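Local coordinates for protein glycoside hydrolase YxiA (Bacillus licheniformis, PDB 3LV4) that probably hydrolyses alpha-1,5-linked L-arabinan as a calcium-containing family 43 glycoside hydrolase, at residues Tyr229-Ala234 and Lys273-Phe278; Asn284-Pro289 and Leu305-Arg310; Val360-Asp365 and Gly435-Gly440. One frame throughout, in Å; residues are numbered along the deposited sequence.

Contact 1. Residues Tyr229-Ala234 and Lys273-Phe278; sequences YNIRVA and KLMGNF
Leu274 and Ile231 make the one direct backbone bond between Tyr229-Ala234 and Lys273-Phe278: Leu274 N donates to Ile231 O at 2.8 Å, almost straight. Beyond it the antiparallel strands part and water fills in. One water accepts from Ile231 N and donates to Met275 O. A second lies between Tyr229 O and Asn277 OD1, within bonding distance of both. Just before the strand, Tyr229 OH bonds to Glu201, the predicted proton donor.

Apolar contacts lie beside this seam. Ile231 and Met275, a selenomethionine, run side by side, and Ile231 CD1 meets Met275 CE at 3.6 Å. Leu274 CD1 sits against Val233 CG1 at 4.0 Å and also touches Ile231 CG2.

Polar side chains gather around Lys273. Its extended chain crosses Asn230 at about a right angle, with Lys273 CG 3.4 Å from Asn230 OD1. Lys273 CB lies over one face of the Arg232 guanidinium, toward its rim. Arg232 NE donates to Asn230 OD1 at 2.8 Å, in the planes of both the guanidinium and the carbonyl. Lys273 NZ itself reaches His362 O and Asp365.

The amide of Asn230 thus helps hold the guanidinium flat against the lysine chain. Asp365 probably eases the nearness of two positive groups.

Contact 2. Residues Asn284-Pro289 and Leu305-Arg310; sequences NGYVSP and LIFHTR
Arg310 O is gripped by two donors. Val287 N reaches it across the contact at 2.8 Å, from well above the carbonyl plane. The hydroxyl Thr309 OG1 donates to it at 2.9 Å, in the plane and on a lone pair. The return bond runs from Arg310 N to Val287 O at 2.9 Å and is more bent, with an angle of 137° at the hydrogen. Val287 and Arg310 therefore form an antiparallel hydrogen-bonded pair.

Thr309 also carries much of the side-chain packing. Its OG1 stands anti to the backbone N (chi1 -172°), which turns the oxygen toward Arg310 O and sets CG2 over the Tyr286 ring. Thr309 CG2 lies 4.0 Å from the centroid of that ring, a CH-pi contact over the face. On the same residue, Thr309 OG1 comes within 3.5 Å of Pro289 CB.

The Tyr286 and Phe307 rings meet with their planes at 67°. Tyr286 CE2 arrives in the plane of the Phe307 ring, at its edge, 3.7 Å from Phe307 CZ. Pro289 CB packs 3.8 Å from Phe307 CE2. Met275 of strand 272-280 touches Tyr286, Pro289 and Phe307, and Tyr286 OH bonds to His323.

The strand of His308 borders the predicted catalytic centre: His308 stacks on His14 and makes a weak bond to Asp15, the predicted proton acceptor. Arg310 pairs with Glu316. A carbonyl held by two donors fixes the backbone where the chain turns a corner, and Thr309, Pro289 and the two rings pack against one another beside it.

Contact 3. Residues Val360-Asp365 and Gly435-Gly440; sequences VRHGKD and GDAVWG
His362 and Trp439 form an edge-to-face pair, with the imidazole edge directed at the indole. His362 NE2 stands over the indole centre, 3.2 Å from Trp439 CD2. The planes lie at 75°. One face of the imidazole carries Val360 CG1 from its own strand, toward the rim. The CD2 side of the ring runs close to Ala437, with His362 CD2 4.0 Å from Ala437 CB. CG of His362 is anti to its carbonyl carbon (chi1 -65°), and from there the ring reaches across to the indole.

The backbones are bonded where the strands run regularly. Val360 and Trp439 exchange two hydrogen bonds, each of 2.9 Å between the N of one and the O of the other. His362 N donates to Ala437 O at 3.0 Å. On the other face of the sheet, Arg361 CG touches Val438 CG1, while the arginine tip goes on to Asp405.

Toward Gly363 the strands separate and two waters bridge them. One donates to Gly363 O and accepts from Ala437 N. The other accepts from Gly363 N and donates to Asp436 OD1 and Ala437 O. Asp436 OD1 also bonds to Tyr409 OH. Lys364 folds back along Gly435, with its CD 3.4 Å from Gly435 O.

Strands 355-363 and 437-442 are antiparallel neighbours from opposite ends of the C-terminal lipocalin-like domain. Such pairing of first and last strands is characteristic of a closed beta-barrel.

All three contacts are largely buried, but contact 3 has partly exposed residues in Arg361, Gly363 and Lys364. Contacts 1 and 2 belong to the family 43 region and lie beside the predicted catalytic residues; contact 3 belongs to the lipocalin-like domain. Contacts 1 and 2 are joined by Asn277 OD1 to Ser288 N and Phe278 O to Tyr286 N. Contact 1 meets contact 3 through Arg232 NH2 to Lys364 O and Lys273 N to Gly435 O, so contact 1 lies between the other two and touches each. Contacts 2 and 3 do not touch. Water bridges occur in contacts 1 and 3, whereas contact 2 relies on a carbonyl that accepts two hydrogen bonds and on aromatic packing.

Contact 1. Residues Tyr229-Ala234 and Lys273-Phe278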
loop_
_atom_site.group_PDB
_atom_site.type_symbol
_atom_site.label_atom_id
_atom_site.label_comp_id
_atom_site.label_asym_id
_atom_site.label_seq_id
_atom_site.Cartn_x
_atom_site.Cartn_y
_atom_site.Cartn_z
ATOM N N TYR A 229 10.466 5.321 -1.961
ATOM C CA TYR A 229 9.312 4.424 -1.803
ATOM C C TYR A 229 8.079 5.105 -2.353
ATOM O O TYR A 229 7.813 6.267 -2.031
ATOM C CB TYR A 229 9.060 4.169 -0.325
ATOM C CG TYR A 229 8.764 2.748 0.095
ATOM C CD1 TYR A 229 9.277 1.649 -0.598
ATOM C CD2 TYR A 229 8.010 2.505 1.237
ATOM C CE1 TYR A 229 9.013 0.342 -0.163
ATOM C CE2 TYR A 229 7.751 1.224 1.672
ATOM C CZ TYR A 229 8.251 0.148 0.981
ATOM O OH TYR A 229 7.976 -1.112 1.464
ATOM N N ASN A 230 7.321 4.391 -3.173
ATOM C CA ASN A 230 6.081 4.940 -3.694
ATOM C C ASN A 230 5.064 3.850 -3.985
ATOM O O ASN A 230 5.410 2.775 -4.485
ATOM C CB ASN A 230 6.328 5.842 -4.925
ATOM C CG ASN A 230 6.917 5.090 -6.103
ATOM O OD1 ASN A 230 6.252 4.899 -7.125
ATOM N ND2 ASN A 230 8.173 4.668 -5.977
ATOM N N ILE A 231 3.810 4.136 -3.651
ATOM C CA ILE A 231 2.719 3.190 -3.842
ATOM C C ILE A 231 2.234 3.243 -5.281
ATOM O O ILE A 231 1.985 4.320 -5.824
ATOM C CB ILE A 231 1.543 3.486 -2.887
ATOM C CG1 ILE A 231 1.969 3.222 -1.437
ATOM C CG2 ILE A 231 0.320 2.643 -3.261
ATOM C CD1 ILE A 231 1.043 3.834 -0.382
ATOM N N ARG A 232 2.120 2.073 -5.897
ATOM C CA ARG A 232 1.611 1.970 -7.253
ATOM C C ARG A 232 0.493 0.950 -7.271
ATOM O O ARG A 232 0.367 0.125 -6.354
ATOM C CB ARG A 232 2.716 1.562 -8.232
ATOM C CG ARG A 232 3.923 2.490 -8.209
ATOM C CD ARG A 232 4.732 2.469 -9.505
ATOM N NE ARG A 232 5.801 3.467 -9.443
ATOM C CZ ARG A 232 6.500 3.902 -10.488
ATOM N NH1 ARG A 232 6.273 3.402 -11.702
ATOM N NH2 ARG A 232 7.442 4.828 -10.313
ATOM N N VAL A 233 -0.322 0.999 -8.315
ATOM C CA VAL A 233 -1.452 0.090 -8.407
ATOM C C VAL A 233 -1.622 -0.401 -9.844
ATOM O O VAL A 233 -1.218 0.277 -10.807
ATOM C CB VAL A 233 -2.740 0.768 -7.875
ATOM C CG1 VAL A 233 -3.178 1.917 -8.806
ATOM C CG2 VAL A 233 -3.860 -0.258 -7.660
ATOM N N ALA A 234 -2.184 -1.602 -9.972
ATOM C CA ALA A 234 -2.525 -2.192 -11.253
ATOM C C ALA A 234 -3.851 -2.904 -11.030
ATOM O O ALA A 234 -4.287 -3.046 -9.883
ATOM C CB ALA A 234 -1.440 -3.182 -11.690
ATOM N N LYS A 273 1.361 5.163 -10.484
ATOM C CA LYS A 273 1.976 5.682 -9.257
ATOM C C LYS A 273 1.017 6.637 -8.564
ATOM O O LYS A 273 0.626 7.655 -9.136
ATOM C CB LYS A 273 3.302 6.381 -9.567
ATOM C CG LYS A 273 3.930 7.096 -8.383
ATOM C CD LYS A 273 5.242 7.776 -8.794
ATOM C CE LYS A 273 5.895 8.539 -7.641
ATOM N NZ LYS A 273 7.062 9.352 -8.119
ATOM N N LEU A 274 0.649 6.317 -7.328
ATOM C CA LEU A 274 -0.400 7.072 -6.635
ATOM C C LEU A 274 0.127 8.212 -5.785
ATOM O O LEU A 274 -0.588 9.184 -5.533
ATOM C CB LEU A 274 -1.226 6.147 -5.745
ATOM C CG LEU A 274 -2.005 5.080 -6.510
ATOM C CD1 LEU A 274 -2.775 4.187 -5.532
ATOM C CD2 LEU A 274 -2.943 5.756 -7.516
HETATM N N MSE A 275 1.369 8.088 -5.329
HETATM C CA MSE A 275 1.902 9.030 -4.344
HETATM C C MSE A 275 3.404 8.832 -4.163
HETATM O O MSE A 275 3.864 7.698 -3.985
HETATM C CB MSE A 275 1.182 8.838 -3.002
HETATM C CG MSE A 275 1.701 9.700 -1.860
HETATM SE SE MSE A 275 0.723 9.336 -0.171
HETATM C CE MSE A 275 0.625 7.390 -0.272
ATOM N N GLY A 276 4.157 9.932 -4.230
ATOM C CA GLY A 276 5.566 9.941 -3.865
ATOM C C GLY A 276 5.845 10.957 -2.763
ATOM O O GLY A 276 4.930 11.357 -2.039
ATOM N N ASN A 277 7.099 11.383 -2.639
ATOM C CA ASN A 277 7.498 12.345 -1.611
ATOM C C ASN A 277 7.010 13.741 -1.989
ATOM O O ASN A 277 7.152 14.157 -3.142
ATOM C CB ASN A 277 9.019 12.413 -1.487
ATOM C CG ASN A 277 9.666 11.082 -1.121
ATOM O OD1 ASN A 277 8.994 10.078 -0.888
ATOM N ND2 ASN A 277 10.997 11.083 -1.066
ATOM N N PHE A 278 6.457 14.480 -1.031
ATOM C CA PHE A 278 5.880 15.781 -1.354
ATOM C C PHE A 278 5.771 16.655 -0.119
ATOM O O PHE A 278 5.821 16.169 1.010
ATOM C CB PHE A 278 4.474 15.607 -1.916
ATOM C CG PHE A 278 3.476 15.185 -0.881
ATOM C CD1 PHE A 278 2.781 16.134 -0.150
ATOM C CD2 PHE A 278 3.258 13.837 -0.609
ATOM C CE1 PHE A 278 1.877 15.746 0.831
ATOM C CE2 PHE A 278 2.345 13.446 0.369
ATOM C CZ PHE A 278 1.661 14.401 1.087
HETATM O O HOH W 1 8.552 8.507 -3.285
HETATM O O HOH W 2 3.316 6.234 -1.884
#

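Contact 2. Residues Asn284-Pro289 and Leu305-Arg310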
loop_
_atom_site.group_PDB
_atom_site.type_symbol
_atom_site.label_atom_id
_atom_site.label_comp_id
_atom_site.label_asym_id
_atom_site.label_seq_id
_atom_site.Cartn_x
_atom_site.Cartn_y
_atom_site.Cartn_z
ATOM N N ASN A 284 5.391 20.477 6.572
ATOM C CA ASN A 284 5.316 19.041 6.802
ATOM C C ASN A 284 5.501 18.312 5.476
ATOM O O ASN A 284 6.388 18.673 4.694
ATOM C CB ASN A 284 3.991 18.695 7.475
ATOM C CG ASN A 284 3.785 19.486 8.764
ATOM O OD1 ASN A 284 4.750 19.776 9.480
ATOM N ND2 ASN A 284 2.537 19.853 9.055
ATOM N N GLY A 285 4.668 17.305 5.211
ATOM C CA GLY A 285 4.804 16.497 4.006
ATOM C C GLY A 285 5.164 15.054 4.322
ATOM O O GLY A 285 5.290 14.698 5.497
ATOM N N TYR A 286 5.317 14.228 3.282
ATOM C CA TYR A 286 5.671 12.811 3.442
ATOM C C TYR A 286 6.952 12.458 2.687
ATOM O O TYR A 286 7.215 12.991 1.603
ATOM C CB TYR A 286 4.575 11.871 2.898
ATOM C CG TYR A 286 3.235 11.880 3.606
ATOM C CD1 TYR A 286 3.066 12.496 4.841
ATOM C CD2 TYR A 286 2.135 11.256 3.022
ATOM C CE1 TYR A 286 1.819 12.489 5.475
ATOM C CE2 TYR A 286 0.900 11.237 3.637
ATOM C CZ TYR A 286 0.744 11.858 4.859
ATOM O OH TYR A 286 -0.497 11.841 5.450
ATOM N N VAL A 287 7.717 11.528 3.257
ATOM C CA VAL A 287 8.896 10.956 2.619
ATOM C C VAL A 287 8.745 9.438 2.640
ATOM O O VAL A 287 8.418 8.858 3.677
ATOM C CB VAL A 287 10.199 11.361 3.371
ATOM C CG1 VAL A 287 11.407 10.599 2.833
ATOM C CG2 VAL A 287 10.431 12.855 3.257
ATOM N N SER A 288 8.974 8.802 1.493
ATOM C CA SER A 288 8.785 7.355 1.347
ATOM C C SER A 288 7.481 6.801 1.938
ATOM O O SER A 288 7.500 5.826 2.688
ATOM C CB SER A 288 9.988 6.589 1.907
ATOM O OG SER A 288 11.138 6.784 1.086
ATOM N N PRO A 289 6.335 7.407 1.590
ATOM C CA PRO A 289 5.075 6.799 2.037
ATOM C C PRO A 289 4.865 5.470 1.300
ATOM O O PRO A 289 5.069 5.411 0.087
ATOM C CB PRO A 289 4.025 7.839 1.620
ATOM C CG PRO A 289 4.645 8.540 0.437
ATOM C CD PRO A 289 6.116 8.607 0.758
ATOM N N LEU A 305 -6.824 3.993 2.201
ATOM C CA LEU A 305 -5.450 3.553 2.021
ATOM C C LEU A 305 -4.761 3.718 3.364
ATOM O O LEU A 305 -4.785 4.805 3.941
ATOM C CB LEU A 305 -4.765 4.437 0.978
ATOM C CG LEU A 305 -3.378 4.001 0.502
ATOM C CD1 LEU A 305 -3.485 2.789 -0.430
ATOM C CD2 LEU A 305 -2.680 5.149 -0.215
ATOM N N ILE A 306 -4.176 2.637 3.874
ATOM C CA ILE A 306 -3.473 2.666 5.153
ATOM C C ILE A 306 -2.011 2.341 4.898
ATOM O O ILE A 306 -1.700 1.336 4.264
ATOM C CB ILE A 306 -4.052 1.640 6.150
ATOM C CG1 ILE A 306 -5.541 1.907 6.397
ATOM C CG2 ILE A 306 -3.255 1.637 7.477
ATOM C CD1 ILE A 306 -6.462 1.119 5.485
ATOM N N PHE A 307 -1.111 3.189 5.385
ATOM C CA PHE A 307 0.307 3.049 5.056
ATOM C C PHE A 307 1.169 3.669 6.144
ATOM O O PHE A 307 0.660 4.339 7.047
ATOM C CB PHE A 307 0.607 3.685 3.683
ATOM C CG PHE A 307 0.194 5.135 3.574
ATOM C CD1 PHE A 307 -1.139 5.479 3.364
ATOM C CD2 PHE A 307 1.137 6.148 3.681
ATOM C CE1 PHE A 307 -1.525 6.820 3.262
ATOM C CE2 PHE A 307 0.767 7.491 3.576
ATOM C CZ PHE A 307 -0.563 7.828 3.366
ATOM N N HIS A 308 2.471 3.432 6.092
ATOM C CA HIS A 308 3.359 4.187 6.973
ATOM C C HIS A 308 4.063 5.233 6.138
ATOM O O HIS A 308 4.088 5.151 4.907
ATOM C CB HIS A 308 4.375 3.298 7.699
ATOM C CG HIS A 308 5.387 2.674 6.796
ATOM N ND1 HIS A 308 6.383 3.399 6.164
ATOM C CD2 HIS A 308 5.557 1.392 6.407
ATOM C CE1 HIS A 308 7.121 2.585 5.432
ATOM N NE2 HIS A 308 6.641 1.359 5.564
ATOM N N THR A 309 4.626 6.231 6.801
ATOM C CA THR A 309 5.378 7.230 6.072
ATOM C C THR A 309 6.434 7.854 6.956
ATOM O O THR A 309 6.283 7.906 8.172
ATOM C CB THR A 309 4.458 8.306 5.442
ATOM O OG1 THR A 309 5.233 9.151 4.579
ATOM C CG2 THR A 309 3.772 9.157 6.517
ATOM N N ARG A 310 7.523 8.287 6.327
ATOM C CA ARG A 310 8.504 9.136 6.971
ATOM C C ARG A 310 8.151 10.588 6.623
ATOM O O ARG A 310 7.145 10.826 5.958
ATOM C CB ARG A 310 9.912 8.733 6.530
ATOM C CG ARG A 310 10.364 7.414 7.170
ATOM C CD ARG A 310 11.219 6.551 6.224
ATOM N NE ARG A 310 11.888 5.471 6.959
ATOM C CZ ARG A 310 11.320 4.311 7.285
ATOM N NH1 ARG A 310 10.069 4.047 6.919
ATOM N NH2 ARG A 310 12.007 3.411 7.978
#

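Contact 3. Residues Val360-Asp365 and Gly435-Gly440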
loop_
_atom_site.group_PDB
_atom_site.type_symbol
_atom_site.label_atom_id
_atom_site.label_comp_id
_atom_site.label_asym_id
_atom_site.label_seq_id
_atom_site.Cartn_x
_atom_site.Cartn_y
_atom_site.Cartn_z
ATOM N N VAL A 360 0.668 19.421 -6.521
ATOM C CA VAL A 360 1.771 18.465 -6.449
ATOM C C VAL A 360 1.669 17.534 -7.644
ATOM O O VAL A 360 0.614 16.959 -7.899
ATOM C CB VAL A 360 1.741 17.607 -5.158
ATOM C CG1 VAL A 360 2.811 16.519 -5.228
ATOM C CG2 VAL A 360 1.948 18.484 -3.928
ATOM N N ARG A 361 2.760 17.417 -8.393
ATOM C CA ARG A 361 2.835 16.484 -9.507
ATOM C C ARG A 361 3.778 15.361 -9.102
ATOM O O ARG A 361 5.001 15.545 -9.046
ATOM C CB ARG A 361 3.322 17.198 -10.771
ATOM C CG ARG A 361 2.243 18.064 -11.439
ATOM C CD ARG A 361 2.823 18.911 -12.566
ATOM N NE ARG A 361 3.456 20.094 -12.007
ATOM C CZ ARG A 361 4.200 20.958 -12.690
ATOM N NH1 ARG A 361 4.433 20.774 -13.986
ATOM N NH2 ARG A 361 4.722 22.006 -12.061
ATOM N N HIS A 362 3.207 14.203 -8.786
ATOM C CA HIS A 362 4.002 13.093 -8.245
ATOM C C HIS A 362 4.891 12.421 -9.287
ATOM O O HIS A 362 5.877 11.775 -8.937
ATOM C CB HIS A 362 3.100 12.063 -7.563
ATOM C CG HIS A 362 2.396 12.586 -6.348
ATOM N ND1 HIS A 362 2.999 12.668 -5.107
ATOM C CD2 HIS A 362 1.133 13.045 -6.182
ATOM C CE1 HIS A 362 2.134 13.147 -4.232
ATOM N NE2 HIS A 362 0.996 13.393 -4.860
ATOM N N GLY A 363 4.544 12.572 -10.564
ATOM C CA GLY A 363 5.346 11.995 -11.633
ATOM C C GLY A 363 5.268 10.479 -11.693
ATOM O O GLY A 363 4.391 9.861 -11.086
ATOM N N LYS A 364 6.176 9.864 -12.440
ATOM C CA LYS A 364 6.132 8.408 -12.605
ATOM C C LYS A 364 7.465 7.731 -12.292
ATOM O O LYS A 364 7.622 6.528 -12.513
ATOM C CB LYS A 364 5.625 8.017 -14.006
ATOM C CG LYS A 364 4.232 7.382 -13.999
ATOM C CD LYS A 364 4.254 5.961 -13.434
ATOM C CE LYS A 364 4.640 4.912 -14.485
ATOM N NZ LYS A 364 3.494 4.501 -15.377
ATOM N N ASP A 365 8.407 8.500 -11.748
ATOM C CA ASP A 365 9.720 7.967 -11.415
ATOM C C ASP A 365 9.764 7.292 -10.043
ATOM O O ASP A 365 8.850 7.440 -9.228
ATOM C CB ASP A 365 10.797 9.061 -11.493
ATOM C CG ASP A 365 10.438 10.328 -10.687
ATOM O OD1 ASP A 365 9.332 10.413 -10.098
ATOM O OD2 ASP A 365 11.283 11.258 -10.653
ATOM N N GLY A 435 -0.067 7.127 -15.955
ATOM C CA GLY A 435 0.095 6.553 -14.632
ATOM C C GLY A 435 0.664 7.495 -13.589
ATOM O O GLY A 435 1.152 7.032 -12.557
ATOM N N ASP A 436 0.620 8.803 -13.844
ATOM C CA ASP A 436 1.094 9.760 -12.847
ATOM C C ASP A 436 -0.062 10.529 -12.220
ATOM O O ASP A 436 -1.117 10.724 -12.851
ATOM C CB ASP A 436 2.178 10.706 -13.404
ATOM C CG ASP A 436 1.646 11.657 -14.467
ATOM O OD1 ASP A 436 1.546 12.877 -14.184
ATOM O OD2 ASP A 436 1.331 11.187 -15.584
ATOM N N ALA A 437 0.133 10.919 -10.961
ATOM C CA ALA A 437 -0.902 11.558 -10.151
ATOM C C ALA A 437 -0.660 13.044 -9.957
ATOM O O ALA A 437 0.474 13.476 -9.757
ATOM C CB ALA A 437 -0.975 10.887 -8.784
ATOM N N VAL A 438 -1.736 13.823 -9.985
ATOM C CA VAL A 438 -1.666 15.222 -9.576
ATOM C C VAL A 438 -2.623 15.457 -8.405
ATOM O O VAL A 438 -3.731 14.912 -8.380
ATOM C CB VAL A 438 -1.978 16.190 -10.747
ATOM C CG1 VAL A 438 -0.937 16.019 -11.851
ATOM C CG2 VAL A 438 -3.391 15.963 -11.288
ATOM N N TRP A 439 -2.182 16.248 -7.431
ATOM C CA TRP A 439 -3.010 16.604 -6.282
ATOM C C TRP A 439 -3.116 18.106 -6.214
ATOM O O TRP A 439 -2.129 18.809 -6.422
ATOM C CB TRP A 439 -2.343 16.185 -4.974
ATOM C CG TRP A 439 -2.338 14.730 -4.657
ATOM C CD1 TRP A 439 -2.876 13.706 -5.392
ATOM C CD2 TRP A 439 -1.780 14.138 -3.486
ATOM N NE1 TRP A 439 -2.672 12.506 -4.743
ATOM C CE2 TRP A 439 -2.004 12.748 -3.571
ATOM C CE3 TRP A 439 -1.094 14.649 -2.378
ATOM C CZ2 TRP A 439 -1.574 11.865 -2.580
ATOM C CZ3 TRP A 439 -0.666 13.770 -1.399
ATOM C CH2 TRP A 439 -0.911 12.394 -1.506
ATOM N N GLY A 440 -4.299 18.599 -5.873
ATOM C CA GLY A 440 -4.478 20.020 -5.639
ATOM C C GLY A 440 -5.070 20.229 -4.260
ATOM O O GLY A 440 -5.926 19.449 -3.816
HETATM O O HOH W 3 2.182 9.873 -9.561
HETATM O O HOH W 4 2.317 13.926 -11.841
#